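Caspase-3 (PDB 6WI4) is a coral caspase, a cysteine protease of the peptidase clan CD that probably cleaves proteins after aspartate during apoptosis. Local coordinates at residues A42-L50 with L173-A181; M6-I17 with H77-L88. One frame throughout, in Å; residues are numbered along the deposited sequence.

Interaction 1 (A42-L50 with L173-A181); sequences ALAKLFRAL and LTKVFEENA
Two neighbouring helices pack side by side through leucines here, L46 of helix 36-49 meeting L173 and F177 of helix 168-180 in a largely apolar, mostly buried contact. The segments run nearly parallel, their axes 22° apart and 10.3 Å at closest approach, and no direct hydrogen bond joins them. L46 reaches across with CG anti to its backbone N (chi1 171°), which turns its methyls onto different partners: CD2 lies 3.6 Å from L173 CD2, and CD1 lies 3.8 Å from F177 CB. L173 CD2 in turn sits over the centre of one face of the F177 ring, while L50 CD1 comes to the edge of that ring. In the caspase fold, an alpha/beta sandwich around a central, mainly parallel sheet, both helices belong to one layer; L43 and F47 seat helix 36-49 on strands 13-18 and 83-88, and F177 also touches I186 and M189 of helix 186-197. At the start of the contact A42 CB meets T174 CG2 at 3.8 Å, the methyl turned to the helix 36-49 side while T174 OG1 bonds back to Q171 O and I170 O. L50 CD2 and A181 CB close the other end at 3.9 Å. On the solvent side the extended K45 stops short of a salt bridge, its NZ 4.4 Å from E178 OE1, and two waters link these atoms, one by a weak bond to the lysine.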
# COMPACT_ATOMS: atom_id res chain seq x y z
N ALA A 42 -4.52 -8.46 8.12
CA ALA A 42 -3.37 -7.91 8.82
C ALA A 42 -3.32 -6.39 8.71
O ALA A 42 -3.03 -5.70 9.69
CB ALA A 42 -2.08 -8.54 8.28
N LEU A 43 -3.59 -5.85 7.52
CA LEU A 43 -3.58 -4.40 7.36
C LEU A 43 -4.69 -3.75 8.16
O LEU A 43 -4.51 -2.66 8.72
CB LEU A 43 -3.73 -4.01 5.89
CG LEU A 43 -2.48 -4.12 5.03
CD1 LEU A 43 -2.82 -3.61 3.64
CD2 LEU A 43 -1.31 -3.34 5.63
N ALA A 44 -5.87 -4.38 8.19
CA ALA A 44 -6.98 -3.80 8.94
C ALA A 44 -6.64 -3.73 10.42
O ALA A 44 -6.88 -2.71 11.07
CB ALA A 44 -8.25 -4.61 8.70
N LYS A 45 -6.04 -4.80 10.95
CA LYS A 45 -5.63 -4.82 12.35
C LYS A 45 -4.57 -3.76 12.62
O LYS A 45 -4.66 -3.01 13.61
CB LYS A 45 -5.11 -6.22 12.69
CG LYS A 45 -4.62 -6.40 14.11
CD LYS A 45 -4.15 -7.83 14.38
CE LYS A 45 -3.50 -7.93 15.75
NZ LYS A 45 -3.03 -9.31 16.04
N LEU A 46 -3.60 -3.62 11.71
CA LEU A 46 -2.54 -2.64 11.89
C LEU A 46 -3.08 -1.21 11.83
O LEU A 46 -2.77 -0.38 12.69
CB LEU A 46 -1.47 -2.85 10.82
CG LEU A 46 -0.41 -1.75 10.77
CD1 LEU A 46 0.38 -1.70 12.08
CD2 LEU A 46 0.52 -1.94 9.58
N PHE A 47 -3.87 -0.90 10.81
CA PHE A 47 -4.35 0.47 10.66
C PHE A 47 -5.29 0.87 11.79
O PHE A 47 -5.28 2.02 12.22
CB PHE A 47 -5.03 0.65 9.30
CG PHE A 47 -4.09 0.52 8.11
CD1 PHE A 47 -2.72 0.74 8.24
CD2 PHE A 47 -4.59 0.18 6.86
CE1 PHE A 47 -1.87 0.61 7.15
CE2 PHE A 47 -3.76 0.07 5.77
CZ PHE A 47 -2.39 0.28 5.91
N ARG A 48 -6.08 -0.07 12.32
CA ARG A 48 -6.86 0.22 13.52
C ARG A 48 -5.95 0.53 14.71
O ARG A 48 -6.22 1.46 15.48
CB ARG A 48 -7.78 -0.96 13.86
CG ARG A 48 -8.96 -1.08 12.91
CD ARG A 48 -10.03 -2.07 13.39
NE ARG A 48 -9.50 -3.43 13.58
CZ ARG A 48 -9.60 -4.40 12.69
NH1 ARG A 48 -10.21 -4.18 11.53
NH2 ARG A 48 -9.09 -5.61 12.95
N ALA A 49 -4.88 -0.25 14.87
CA ALA A 49 -3.95 -0.03 15.97
C ALA A 49 -3.21 1.30 15.84
O ALA A 49 -2.79 1.88 16.85
CB ALA A 49 -2.95 -1.18 16.06
N LEU A 50 -3.03 1.80 14.61
CA LEU A 50 -2.45 3.12 14.41
C LEU A 50 -3.47 4.24 14.56
O LEU A 50 -3.14 5.40 14.31
CB LEU A 50 -1.79 3.18 13.02
CG LEU A 50 -0.68 2.17 12.75
CD1 LEU A 50 -0.22 2.30 11.30
CD2 LEU A 50 0.48 2.39 13.70
N LEU A 173 5.65 -5.68 6.42
CA LEU A 173 5.20 -4.37 6.87
C LEU A 173 4.49 -4.48 8.22
O LEU A 173 4.76 -3.70 9.13
CB LEU A 173 4.30 -3.73 5.82
CG LEU A 173 4.01 -2.25 6.03
CD1 LEU A 173 4.08 -1.50 4.72
CD2 LEU A 173 2.66 -2.09 6.69
N THR A 174 3.59 -5.46 8.36
CA THR A 174 2.88 -5.55 9.64
C THR A 174 3.83 -5.95 10.76
O THR A 174 3.74 -5.41 11.87
CB THR A 174 1.69 -6.50 9.52
OG1 THR A 174 2.13 -7.81 9.16
CG2 THR A 174 0.74 -6.00 8.45
N LYS A 175 4.80 -6.83 10.49
CA LYS A 175 5.78 -7.21 11.51
C LYS A 175 6.62 -6.01 11.93
O LYS A 175 6.76 -5.73 13.13
CB LYS A 175 6.67 -8.33 10.99
CG LYS A 175 7.72 -8.81 11.98
CD LYS A 175 8.26 -10.18 11.57
N VAL A 176 7.18 -5.28 10.96
CA VAL A 176 8.04 -4.15 11.31
C VAL A 176 7.24 -3.05 12.00
O VAL A 176 7.71 -2.46 12.99
CB VAL A 176 8.75 -3.60 10.06
CG1 VAL A 176 9.45 -2.28 10.39
CG2 VAL A 176 9.76 -4.60 9.52
N PHE A 177 6.04 -2.74 11.50
CA PHE A 177 5.28 -1.64 12.09
C PHE A 177 4.81 -2.01 13.49
O PHE A 177 4.80 -1.15 14.38
CB PHE A 177 4.08 -1.28 11.21
CG PHE A 177 4.40 -0.34 10.05
CD1 PHE A 177 5.52 -0.53 9.25
CD2 PHE A 177 3.54 0.72 9.75
CE1 PHE A 177 5.78 0.32 8.16
CE2 PHE A 177 3.79 1.56 8.68
CZ PHE A 177 4.92 1.37 7.88
N GLU A 178 4.42 -3.27 13.71
CA GLU A 178 4.04 -3.68 15.06
C GLU A 178 5.20 -3.49 16.02
O GLU A 178 5.02 -3.00 17.14
CB GLU A 178 3.59 -5.14 15.08
CG GLU A 178 2.20 -5.37 14.55
CD GLU A 178 1.63 -6.71 14.97
OE1 GLU A 178 0.44 -6.75 15.33
OE2 GLU A 178 2.38 -7.72 14.96
N GLU A 179 6.41 -3.87 15.59
CA GLU A 179 7.57 -3.81 16.48
C GLU A 179 8.03 -2.38 16.72
O GLU A 179 8.59 -2.08 17.78
CB GLU A 179 8.71 -4.65 15.89
CG GLU A 179 10.01 -4.58 16.67
N ASN A 180 7.80 -1.48 15.76
CA ASN A 180 8.52 -0.21 15.76
C ASN A 180 7.66 1.04 15.73
O ASN A 180 8.20 2.13 15.97
CB ASN A 180 9.49 -0.17 14.57
CG ASN A 180 10.62 -1.16 14.73
OD1 ASN A 180 11.51 -0.97 15.56
ND2 ASN A 180 10.59 -2.23 13.95
N ALA A 181 6.36 0.95 15.43
CA ALA A 181 5.59 2.15 15.16
C ALA A 181 5.48 3.08 16.36
O ALA A 181 5.25 4.28 16.19
CB ALA A 181 4.20 1.80 14.65
O HOH W 1 -0.58 -9.51 14.30
O HOH W 2 -0.39 -8.11 17.44

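Interaction 2 (M6-I17 with H77-L88); sequences MNKSTRGIAVII and HTPYDAFIFSIL
Strands 13-17 and 83-88 run parallel, pairing A14 with I84 through I17 with I87, and their backbone bonds form the tight part of the contact. I13 O takes I84 N at 3.0 Å, nearly straight (166°), and V15 O is gripped twice, by S86 N and by S86 OG at 2.8 Å, the hydroxyl arriving in the carbonyl plane on a lone pair. With chi1 at 64°, S86 OG lies between its backbone N and carbonyl carbon, where it reaches V15 O and meets I16 CG1 at 3.3 Å. I17 CD1 meets the F85 ring obliquely, 3.7 Å from CZ. Ahead of the strands, D81 OD2 receives N7 N at 2.8 Å and K8 N at 2.9 Å from opposite faces of the carboxylate plane, pinning the incoming chain. The Y80 ring is sandwiched, P79 CG over one face and the G12 backbone over the other, with I13 CD1 3.9 Å from CE2. Replacing Y80 by an alanine would probably open a gap between P79 and G12 and leave I13 CD1 without this partner. The solvent side is looser: K8 NZ makes a weak bond to P79 O at 3.3 Å, and waters join it to T78 O. Helix 36-49 packs on the sheet face of I16, I84 and S86, helix 62-73 on that of V15 and F85; strands 53-58 and 123-128 flank the pair.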
# COMPACT_ATOMS: atom_id res chain seq x y z
N MET A 6 0.33 14.48 14.59
CA MET A 6 -0.40 13.22 14.65
C MET A 6 -0.91 13.08 16.09
O MET A 6 -0.30 12.41 16.93
CB MET A 6 0.47 12.02 14.26
CG MET A 6 0.89 11.99 12.79
SD MET A 6 -0.45 11.56 11.68
CE MET A 6 -0.46 9.78 11.87
N ASN A 7 -2.03 13.74 16.37
CA ASN A 7 -2.57 13.70 17.73
C ASN A 7 -4.08 13.53 17.83
O ASN A 7 -4.59 13.47 18.96
CB ASN A 7 -2.15 14.96 18.51
CG ASN A 7 -2.63 16.25 17.87
OD1 ASN A 7 -3.66 16.29 17.20
ND2 ASN A 7 -1.90 17.32 18.10
N LYS A 8 -4.82 13.44 16.73
CA LYS A 8 -6.27 13.27 16.83
C LYS A 8 -6.61 11.85 17.28
O LYS A 8 -5.92 10.89 16.94
CB LYS A 8 -6.94 13.59 15.50
CG LYS A 8 -6.82 15.04 15.04
CD LYS A 8 -7.27 16.01 16.12
CE LYS A 8 -7.36 17.44 15.59
NZ LYS A 8 -8.56 17.65 14.72
N SER A 9 -7.71 11.73 18.05
CA SER A 9 -8.12 10.43 18.57
C SER A 9 -8.36 9.44 17.44
O SER A 9 -8.02 8.25 17.55
CB SER A 9 -9.38 10.57 19.41
OG SER A 9 -9.22 11.57 20.41
N THR A 10 -9.00 9.90 16.37
CA THR A 10 -9.05 9.20 15.09
C THR A 10 -8.14 9.96 14.14
O THR A 10 -8.42 11.11 13.80
CB THR A 10 -10.48 9.13 14.57
OG1 THR A 10 -11.28 8.36 15.47
CG2 THR A 10 -10.50 8.49 13.19
N ARG A 11 -7.04 9.32 13.72
CA ARG A 11 -6.03 10.02 12.93
C ARG A 11 -6.51 10.35 11.53
O ARG A 11 -6.06 11.34 10.93
CB ARG A 11 -4.76 9.17 12.83
CG ARG A 11 -4.09 8.85 14.14
CD ARG A 11 -3.29 10.04 14.68
NE ARG A 11 -2.26 9.55 15.59
CZ ARG A 11 -2.34 9.59 16.92
NH1 ARG A 11 -1.35 9.09 17.65
NH2 ARG A 11 -3.38 10.16 17.51
N GLY A 12 -7.42 9.55 10.99
CA GLY A 12 -7.85 9.71 9.63
C GLY A 12 -8.50 8.43 9.16
O GLY A 12 -8.68 7.49 9.93
N ILE A 13 -8.84 8.42 7.89
CA ILE A 13 -9.44 7.25 7.25
C ILE A 13 -8.33 6.43 6.62
O ILE A 13 -7.37 6.97 6.07
CB ILE A 13 -10.48 7.67 6.20
CG1 ILE A 13 -11.61 8.48 6.87
CG2 ILE A 13 -11.06 6.45 5.47
CD1 ILE A 13 -12.45 9.25 5.89
N ALA A 14 -8.47 5.10 6.71
CA ALA A 14 -7.55 4.17 6.05
C ALA A 14 -8.38 3.23 5.19
O ALA A 14 -9.18 2.45 5.72
CB ALA A 14 -6.73 3.38 7.07
N VAL A 15 -8.20 3.31 3.89
CA VAL A 15 -8.91 2.47 2.93
C VAL A 15 -8.08 1.23 2.62
O VAL A 15 -6.87 1.32 2.38
CB VAL A 15 -9.21 3.25 1.64
CG1 VAL A 15 -9.80 2.32 0.59
CG2 VAL A 15 -10.11 4.44 1.93
N ILE A 16 -8.73 0.07 2.59
CA ILE A 16 -8.14 -1.17 2.09
C ILE A 16 -9.03 -1.71 0.99
O ILE A 16 -10.20 -2.02 1.23
CB ILE A 16 -7.99 -2.24 3.19
CG1 ILE A 16 -7.13 -1.71 4.33
CG2 ILE A 16 -7.41 -3.53 2.60
CD1 ILE A 16 -7.19 -2.62 5.56
N ILE A 17 -8.47 -1.85 -0.21
CA ILE A 17 -9.16 -2.49 -1.33
C ILE A 17 -8.46 -3.82 -1.58
O ILE A 17 -7.26 -3.86 -1.86
CB ILE A 17 -9.16 -1.59 -2.57
CG1 ILE A 17 -10.00 -0.33 -2.28
CG2 ILE A 17 -9.74 -2.36 -3.76
CD1 ILE A 17 -9.86 0.76 -3.32
N HIS A 77 -11.61 16.40 5.60
CA HIS A 77 -10.52 15.85 6.39
C HIS A 77 -10.02 16.82 7.45
O HIS A 77 -9.02 16.52 8.11
CB HIS A 77 -9.37 15.43 5.47
CG HIS A 77 -9.71 14.29 4.55
ND1 HIS A 77 -9.55 12.96 4.90
CD2 HIS A 77 -10.19 14.29 3.28
CE1 HIS A 77 -9.92 12.20 3.89
NE2 HIS A 77 -10.30 12.97 2.90
N THR A 78 -10.69 17.95 7.65
CA THR A 78 -10.32 18.86 8.74
C THR A 78 -10.21 18.18 10.11
O THR A 78 -9.27 18.51 10.85
CB THR A 78 -11.30 20.03 8.78
OG1 THR A 78 -11.31 20.69 7.51
CG2 THR A 78 -10.93 21.03 9.88
N PRO A 79 -11.08 17.24 10.50
CA PRO A 79 -10.89 16.60 11.82
C PRO A 79 -9.75 15.59 11.87
O PRO A 79 -9.49 15.04 12.94
CB PRO A 79 -12.24 15.91 12.07
CG PRO A 79 -12.84 15.74 10.75
CD PRO A 79 -12.37 16.87 9.91
N TYR A 80 -9.04 15.37 10.76
CA TYR A 80 -8.04 14.32 10.68
C TYR A 80 -6.65 14.91 10.50
O TYR A 80 -6.48 16.05 10.05
CB TYR A 80 -8.33 13.38 9.51
CG TYR A 80 -9.68 12.70 9.59
CD1 TYR A 80 -10.10 12.08 10.75
CD2 TYR A 80 -10.52 12.68 8.49
CE1 TYR A 80 -11.34 11.45 10.82
CE2 TYR A 80 -11.77 12.06 8.55
CZ TYR A 80 -12.16 11.46 9.71
OH TYR A 80 -13.40 10.84 9.76
N ASP A 81 -5.65 14.08 10.80
CA ASP A 81 -4.25 14.44 10.64
C ASP A 81 -3.59 13.80 9.43
O ASP A 81 -2.50 14.24 9.03
CB ASP A 81 -3.44 14.04 11.88
CG ASP A 81 -3.76 14.89 13.10
OD1 ASP A 81 -4.09 16.08 12.94
OD2 ASP A 81 -3.67 14.34 14.22
N ALA A 82 -4.19 12.76 8.86
CA ALA A 82 -3.50 11.94 7.86
C ALA A 82 -4.53 11.15 7.08
O ALA A 82 -5.70 11.08 7.46
CB ALA A 82 -2.48 11.01 8.53
N PHE A 83 -4.08 10.51 5.99
CA PHE A 83 -4.94 9.66 5.17
C PHE A 83 -4.13 8.47 4.69
O PHE A 83 -2.97 8.63 4.31
CB PHE A 83 -5.51 10.42 3.96
CG PHE A 83 -6.29 9.56 3.00
CD1 PHE A 83 -7.53 9.05 3.36
CD2 PHE A 83 -5.79 9.28 1.74
CE1 PHE A 83 -8.25 8.25 2.47
CE2 PHE A 83 -6.50 8.48 0.85
CZ PHE A 83 -7.73 7.97 1.22
N ILE A 84 -4.75 7.29 4.68
CA ILE A 84 -4.12 6.06 4.20
C ILE A 84 -4.98 5.45 3.11
O ILE A 84 -6.20 5.31 3.29
CB ILE A 84 -3.91 5.05 5.34
CG1 ILE A 84 -2.81 5.54 6.28
CG2 ILE A 84 -3.61 3.64 4.79
CD1 ILE A 84 -2.62 4.65 7.50
N PHE A 85 -4.35 5.04 2.01
CA PHE A 85 -4.99 4.26 0.95
C PHE A 85 -4.12 3.04 0.66
O PHE A 85 -2.92 3.18 0.45
CB PHE A 85 -5.17 5.10 -0.32
CG PHE A 85 -5.77 4.34 -1.46
CD1 PHE A 85 -4.98 3.57 -2.31
CD2 PHE A 85 -7.13 4.42 -1.71
CE1 PHE A 85 -5.53 2.88 -3.36
CE2 PHE A 85 -7.69 3.72 -2.78
CZ PHE A 85 -6.89 2.96 -3.60
N SER A 86 -4.73 1.86 0.63
CA SER A 86 -3.95 0.66 0.34
C SER A 86 -4.74 -0.22 -0.61
O SER A 86 -5.97 -0.28 -0.56
CB SER A 86 -3.60 -0.11 1.63
OG SER A 86 -4.77 -0.60 2.29
N ILE A 87 -4.03 -0.91 -1.50
CA ILE A 87 -4.70 -1.79 -2.44
C ILE A 87 -3.86 -3.04 -2.64
O ILE A 87 -2.63 -2.98 -2.72
CB ILE A 87 -5.01 -1.09 -3.78
CG1 ILE A 87 -5.86 -2.00 -4.67
CG2 ILE A 87 -3.73 -0.62 -4.46
CD1 ILE A 87 -6.60 -1.25 -5.78
N LEU A 88 -4.54 -4.18 -2.68
CA LEU A 88 -3.95 -5.51 -2.82
C LEU A 88 -4.57 -6.10 -4.08
O LEU A 88 -5.77 -6.41 -4.10
CB LEU A 88 -4.26 -6.36 -1.59
CG LEU A 88 -4.21 -5.67 -0.23
CD1 LEU A 88 -4.82 -6.59 0.83
CD2 LEU A 88 -2.77 -5.31 0.13
O HOH W 3 -4.42 17.59 14.89
O HOH W 4 -6.60 17.93 12.35
O HOH W 5 -8.14 20.06 13.67
O HOH W 6 -10.44 12.89 14.27
O HOH W 7 -8.28 10.83 6.40

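How the interactions relate
From the N terminus, the chain enters through 6-17, whose later part lies on strand 13-18, the first of the central sheet, and passes into helix 36-49, which holds 42-49. Strand 53-58 and helix 62-73 follow before 77-88 returns beside the first strand, closing the loop of interaction 2 after 59 intervening residues. Interaction 1 closes later, when 173-181 meets 42-50 across 122 residues. Since 42-50 lies inside the first loop and 173-181 beyond it, the two contacts cross rather than nest. They also touch, their centres about 14 Å apart: F47 CE2 lies 3.7 Å from S86 OG, and I16 CD1 packs on A44 N. Together they tie helix 168-180, through helix 36-49, to the sheet.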